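Local coordinates for nicastrin (Dictyostelium purpureum, PDB 4R12), which probably serves as an essential subunit of gamma-secretase, the membrane complex that cleaves Notch receptors and amyloid precursor protein within the lipid bilayer, at residues 244-252 with 507-515. Residues are numbered along the deposited sequence; the frame is centred on the assembly and turned at random.
Sequences LLSVIKSLA and RLLYSITQY
Ile512 fits as a knob into a hole formed by Leu245, Ile248, Lys249 and Ala252, where two nearly parallel helices cross at 18°. With CG1 anti to its carbonyl carbon (chi1 -72°), its CD1 lies against Lys249 CB, close to Leu245 O, while branch methyl CG2 lies 3.6 Å from Lys249 CA. Beta-branching thus lets one residue fill two parts of the hole; an alanine here would probably leave a gap against Ile248 and the aliphatic part of Lys249. Lys249 suits the margin: its CD lies across Ile512 CG1 and CG2, the side chains at about a right angle, and NZ donates to a water that in turn donates to Ile512 O. Deeper in, Ile248 CD1 meets Leu509 CD1 at 3.6 Å and its CG2 meets Thr513 CG2 at 3.5 Å. Leu245 CD1 meets Leu508 CD2 and its CD2 meets Leu509 CD1, each at 4.1 Å. No direct hydrogen bond joins the segments. Thr513, the first residue beyond the helix, offers Ile248 an apolar methyl, while its OG1 bonds to Leu509 O at 2.7 Å, opposite Thr513 N across the carbonyl plane. Ile248 packs on Phe265, and Leu245 and Leu509 on Phe267, of strand 262-268. Side chains of both helices thus rest on this strand, and helix 452-463 covers the pair through Phe454 on Ile512 and Leu458 on Leu245.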
ATOM      1  N   LEU A 244     -11.953   3.320  -6.643  1.00 20.74           N
ATOM      2  CA  LEU A 244     -12.075   2.379  -7.762  1.00 21.00           C
ATOM      3  C   LEU A 244     -13.003   1.203  -7.440  1.00 21.80           C
ATOM      4  O   LEU A 244     -13.791   0.779  -8.295  1.00 22.23           O
ATOM      5  CB  LEU A 244     -10.706   1.862  -8.185  1.00 22.04           C
ATOM      6  CG  LEU A 244     -10.742   1.070  -9.494  1.00 23.14           C
ATOM      7  CD1 LEU A 244     -11.425   1.902 -10.600  1.00 22.07           C
ATOM      8  CD2 LEU A 244      -9.317   0.688  -9.912  1.00 23.39           C
ATOM      9  N   LEU A 245     -12.944   0.682  -6.219  1.00 20.98           N
ATOM     10  CA  LEU A 245     -13.919  -0.343  -5.839  1.00 21.18           C
ATOM     11  C   LEU A 245     -15.348   0.209  -5.897  1.00 21.35           C
ATOM     12  O   LEU A 245     -16.269  -0.509  -6.303  1.00 22.86           O
ATOM     13  CB  LEU A 245     -13.626  -0.923  -4.436  1.00 21.19           C
ATOM     14  CG  LEU A 245     -12.371  -1.807  -4.375  1.00 21.08           C
ATOM     15  CD1 LEU A 245     -11.958  -2.061  -2.914  1.00 21.65           C
ATOM     16  CD2 LEU A 245     -12.613  -3.146  -5.088  1.00 21.53           C
ATOM     17  N   SER A 246     -15.533   1.470  -5.511  1.00 21.16           N
ATOM     18  CA  SER A 246     -16.870   2.071  -5.508  1.00 22.98           C
ATOM     19  C   SER A 246     -17.342   2.372  -6.944  1.00 23.07           C
ATOM     20  O   SER A 246     -18.532   2.258  -7.259  1.00 23.48           O
ATOM     21  CB  SER A 246     -16.894   3.339  -4.649  1.00 22.66           C
ATOM     22  OG  SER A 246     -16.516   3.030  -3.308  1.00 21.56           O
ATOM     23  N   VAL A 247     -16.400   2.730  -7.808  1.00 21.04           N
ATOM     24  CA  VAL A 247     -16.659   2.848  -9.238  1.00 22.66           C
ATOM     25  C   VAL A 247     -17.136   1.507  -9.812  1.00 22.57           C
ATOM     26  O   VAL A 247     -18.118   1.441 -10.543  1.00 22.24           O
ATOM     27  CB  VAL A 247     -15.389   3.321  -9.995  1.00 22.12           C
ATOM     28  CG1 VAL A 247     -15.497   3.026 -11.495  1.00 22.11           C
ATOM     29  CG2 VAL A 247     -15.149   4.820  -9.760  1.00 20.25           C
ATOM     30  N   ILE A 248     -16.421   0.439  -9.472  1.00 21.64           N
ATOM     31  CA  ILE A 248     -16.743  -0.914  -9.935  1.00 22.08           C
ATOM     32  C   ILE A 248     -18.124  -1.331  -9.406  1.00 24.23           C
ATOM     33  O   ILE A 248     -18.981  -1.819 -10.158  1.00 25.02           O
ATOM     34  CB  ILE A 248     -15.646  -1.910  -9.499  1.00 22.10           C
ATOM     35  CG1 ILE A 248     -14.350  -1.598 -10.259  1.00 22.07           C
ATOM     36  CG2 ILE A 248     -16.064  -3.343  -9.781  1.00 23.99           C
ATOM     37  CD1 ILE A 248     -13.133  -2.293  -9.739  1.00 21.76           C
ATOM     38  N   LYS A 249     -18.376  -1.082  -8.128  1.00 24.28           N
ATOM     39  CA  LYS A 249     -19.694  -1.390  -7.588  1.00 24.01           C
ATOM     40  C   LYS A 249     -20.798  -0.604  -8.318  1.00 26.03           C
ATOM     41  O   LYS A 249     -21.885  -1.134  -8.588  1.00 26.17           O
ATOM     42  CB  LYS A 249     -19.745  -1.097  -6.088  1.00 24.32           C
ATOM     43  CG  LYS A 249     -21.103  -1.424  -5.444  1.00 24.68           C
ATOM     44  CD  LYS A 249     -21.299  -2.944  -5.262  1.00 25.62           C
ATOM     45  CE  LYS A 249     -22.624  -3.243  -4.530  1.00 30.31           C
ATOM     46  NZ  LYS A 249     -22.923  -4.700  -4.511  1.00 30.40           N
ATOM     47  N   SER A 250     -20.513   0.654  -8.645  1.00 24.57           N
ATOM     48  CA  SER A 250     -21.501   1.480  -9.331  1.00 25.29           C
ATOM     49  C   SER A 250     -21.716   0.983 -10.762  1.00 28.29           C
ATOM     50  O   SER A 250     -22.843   0.942 -11.250  1.00 29.37           O
ATOM     51  CB  SER A 250     -21.075   2.947  -9.319  1.00 24.51           C
ATOM     52  OG  SER A 250     -20.897   3.394  -7.982  1.00 23.55           O
ATOM     53  N   LEU A 251     -20.633   0.602 -11.430  1.00 24.42           N
ATOM     54  CA  LEU A 251     -20.725   0.078 -12.785  1.00 25.44           C
ATOM     55  C   LEU A 251     -21.376  -1.300 -12.822  1.00 27.32           C
ATOM     56  O   LEU A 251     -21.905  -1.696 -13.855  1.00 28.43           O
ATOM     57  CB  LEU A 251     -19.343   0.011 -13.439  1.00 25.40           C
ATOM     58  CG  LEU A 251     -18.758   1.374 -13.820  1.00 24.69           C
ATOM     59  CD1 LEU A 251     -17.331   1.238 -14.368  1.00 25.62           C
ATOM     60  CD2 LEU A 251     -19.664   2.069 -14.828  1.00 26.20           C
ATOM     61  N   ALA A 252     -21.338  -2.028 -11.705  1.00 26.63           N
ATOM     62  CA  ALA A 252     -21.968  -3.350 -11.661  1.00 28.24           C
ATOM     63  C   ALA A 252     -23.468  -3.277 -11.924  1.00 31.70           C
ATOM     64  O   ALA A 252     -24.072  -4.252 -12.381  1.00 32.15           O
ATOM     65  CB  ALA A 252     -21.712  -4.032 -10.324  1.00 28.10           C
ATOM     66  N   ARG A 507     -11.580 -10.807  -2.260  1.00 23.25           N
ATOM     67  CA  ARG A 507     -12.910 -11.405  -2.102  1.00 25.04           C
ATOM     68  C   ARG A 507     -14.027 -10.394  -2.386  1.00 24.69           C
ATOM     69  O   ARG A 507     -15.084 -10.755  -2.930  1.00 23.77           O
ATOM     70  CB  ARG A 507     -13.071 -11.985  -0.705  1.00 24.72           C
ATOM     71  CG  ARG A 507     -12.075 -13.076  -0.316  1.00 26.89           C
ATOM     72  CD  ARG A 507     -12.560 -14.474  -0.643  1.00 28.45           C
ATOM     73  NE  ARG A 507     -13.806 -14.821   0.045  1.00 27.71           N
ATOM     74  CZ  ARG A 507     -14.493 -15.934  -0.197  1.00 29.52           C
ATOM     75  NH1 ARG A 507     -14.046 -16.790  -1.107  1.00 28.72           N
ATOM     76  NH2 ARG A 507     -15.624 -16.193   0.462  1.00 29.28           N
ATOM     77  N   LEU A 508     -13.797  -9.132  -2.037  1.00 23.47           N
ATOM     78  CA  LEU A 508     -14.780  -8.089  -2.305  1.00 23.42           C
ATOM     79  C   LEU A 508     -14.888  -7.794  -3.812  1.00 23.98           C
ATOM     80  O   LEU A 508     -15.988  -7.744  -4.361  1.00 24.44           O
ATOM     81  CB  LEU A 508     -14.428  -6.814  -1.522  1.00 24.13           C
ATOM     82  CG  LEU A 508     -15.355  -5.617  -1.725  1.00 23.75           C
ATOM     83  CD1 LEU A 508     -16.795  -5.955  -1.254  1.00 24.47           C
ATOM     84  CD2 LEU A 508     -14.801  -4.372  -1.005  1.00 23.22           C
ATOM     85  N   LEU A 509     -13.747  -7.625  -4.479  1.00 23.52           N
ATOM     86  CA  LEU A 509     -13.721  -7.368  -5.925  1.00 23.61           C
ATOM     87  C   LEU A 509     -14.342  -8.537  -6.690  1.00 25.38           C
ATOM     88  O   LEU A 509     -15.124  -8.336  -7.615  1.00 25.17           O
ATOM     89  CB  LEU A 509     -12.284  -7.133  -6.417  1.00 22.12           C
ATOM     90  CG  LEU A 509     -12.064  -6.846  -7.912  1.00 24.33           C
ATOM     91  CD1 LEU A 509     -12.872  -5.635  -8.345  1.00 22.32           C
ATOM     92  CD2 LEU A 509     -10.591  -6.615  -8.219  1.00 22.93           C
ATOM     93  N   TYR A 510     -13.957  -9.752  -6.305  1.00 21.45           N
ATOM     94  CA  TYR A 510     -14.508 -10.967  -6.903  1.00 22.91           C
ATOM     95  C   TYR A 510     -16.039 -10.957  -6.802  1.00 23.82           C
ATOM     96  O   TYR A 510     -16.742 -11.206  -7.781  1.00 24.91           O
ATOM     97  CB  TYR A 510     -13.925 -12.206  -6.209  1.00 22.68           C
ATOM     98  CG  TYR A 510     -14.244 -13.530  -6.882  1.00 25.48           C
ATOM     99  CD1 TYR A 510     -15.490 -14.144  -6.720  1.00 26.12           C
ATOM    100  CD2 TYR A 510     -13.294 -14.175  -7.679  1.00 26.25           C
ATOM    101  CE1 TYR A 510     -15.780 -15.354  -7.342  1.00 27.65           C
ATOM    102  CE2 TYR A 510     -13.578 -15.385  -8.306  1.00 28.75           C
ATOM    103  CZ  TYR A 510     -14.819 -15.971  -8.131  1.00 28.69           C
ATOM    104  OH  TYR A 510     -15.107 -17.170  -8.746  1.00 30.63           O
ATOM    105  N   SER A 511     -16.550 -10.643  -5.616  1.00 23.42           N
ATOM    106  CA  SER A 511     -17.986 -10.644  -5.386  1.00 25.90           C
ATOM    107  C   SER A 511     -18.720  -9.559  -6.185  1.00 24.84           C
ATOM    108  O   SER A 511     -19.762  -9.830  -6.785  1.00 26.99           O
ATOM    109  CB  SER A 511     -18.276 -10.473  -3.887  1.00 25.52           C
ATOM    110  OG  SER A 511     -19.669 -10.405  -3.667  1.00 24.29           O
ATOM    111  N   ILE A 512     -18.180  -8.338  -6.203  1.00 25.74           N
ATOM    112  CA  ILE A 512     -18.887  -7.231  -6.849  1.00 25.72           C
ATOM    113  C   ILE A 512     -19.016  -7.462  -8.352  1.00 27.21           C
ATOM    114  O   ILE A 512     -19.987  -7.050  -8.986  1.00 28.66           O
ATOM    115  CB  ILE A 512     -18.164  -5.896  -6.617  1.00 25.76           C
ATOM    116  CG1 ILE A 512     -18.332  -5.443  -5.175  1.00 25.51           C
ATOM    117  CG2 ILE A 512     -18.713  -4.808  -7.535  1.00 28.89           C
ATOM    118  CD1 ILE A 512     -17.365  -4.270  -4.892  1.00 27.92           C
ATOM    119  N   THR A 513     -18.034  -8.146  -8.915  1.00 23.28           N
ATOM    120  CA  THR A 513     -17.985  -8.344 -10.355  1.00 25.16           C
ATOM    121  C   THR A 513     -18.531  -9.708 -10.791  1.00 27.53           C
ATOM    122  O   THR A 513     -18.395 -10.087 -11.948  1.00 27.92           O
ATOM    123  CB  THR A 513     -16.539  -8.191 -10.866  1.00 27.47           C
ATOM    124  OG1 THR A 513     -15.698  -9.112 -10.171  1.00 24.45           O
ATOM    125  CG2 THR A 513     -16.014  -6.763 -10.615  1.00 23.27           C
ATOM    126  N   GLN A 514     -19.160 -10.438  -9.872  1.00 25.56           N
ATOM    127  CA  GLN A 514     -19.662 -11.776 -10.192  1.00 27.92           C
ATOM    128  C   GLN A 514     -20.664 -11.758 -11.356  1.00 30.85           C
ATOM    129  O   GLN A 514     -21.396 -10.781 -11.539  1.00 31.20           O
ATOM    130  CB  GLN A 514     -20.320 -12.412  -8.958  1.00 26.89           C
ATOM    131  CG  GLN A 514     -21.633 -11.767  -8.555  1.00 30.11           C
ATOM    132  CD  GLN A 514     -22.191 -12.342  -7.263  1.00 30.08           C
ATOM    133  OE1 GLN A 514     -23.053 -13.223  -7.282  1.00 30.63           O
ATOM    134  NE2 GLN A 514     -21.704 -11.835  -6.135  1.00 26.39           N
ATOM    135  N   TYR A 515     -20.688 -12.834 -12.141  1.00 27.52           N
ATOM    136  CA  TYR A 515     -21.726 -12.996 -13.159  1.00 30.05           C
ATOM    137  C   TYR A 515     -22.662 -14.171 -12.856  1.00 33.82           C
ATOM    138  O   TYR A 515     -23.705 -14.309 -13.488  1.00 32.10           O
ATOM    139  CB  TYR A 515     -21.100 -13.159 -14.558  1.00 31.28           C
ATOM    140  CG  TYR A 515     -20.045 -14.236 -14.686  1.00 33.45           C
ATOM    141  CD1 TYR A 515     -20.393 -15.545 -14.996  1.00 35.10           C
ATOM    142  CD2 TYR A 515     -18.696 -13.938 -14.529  1.00 31.55           C
ATOM    143  CE1 TYR A 515     -19.433 -16.526 -15.127  1.00 35.11           C
ATOM    144  CE2 TYR A 515     -17.728 -14.910 -14.658  1.00 31.20           C
ATOM    145  CZ  TYR A 515     -18.108 -16.207 -14.956  1.00 33.06           C
ATOM    146  OH  TYR A 515     -17.161 -17.183 -15.083  1.00 36.52           O
TER
HETATM  147  O   HOH W   1     -22.428  -5.973  -7.285  1.00 39.14           O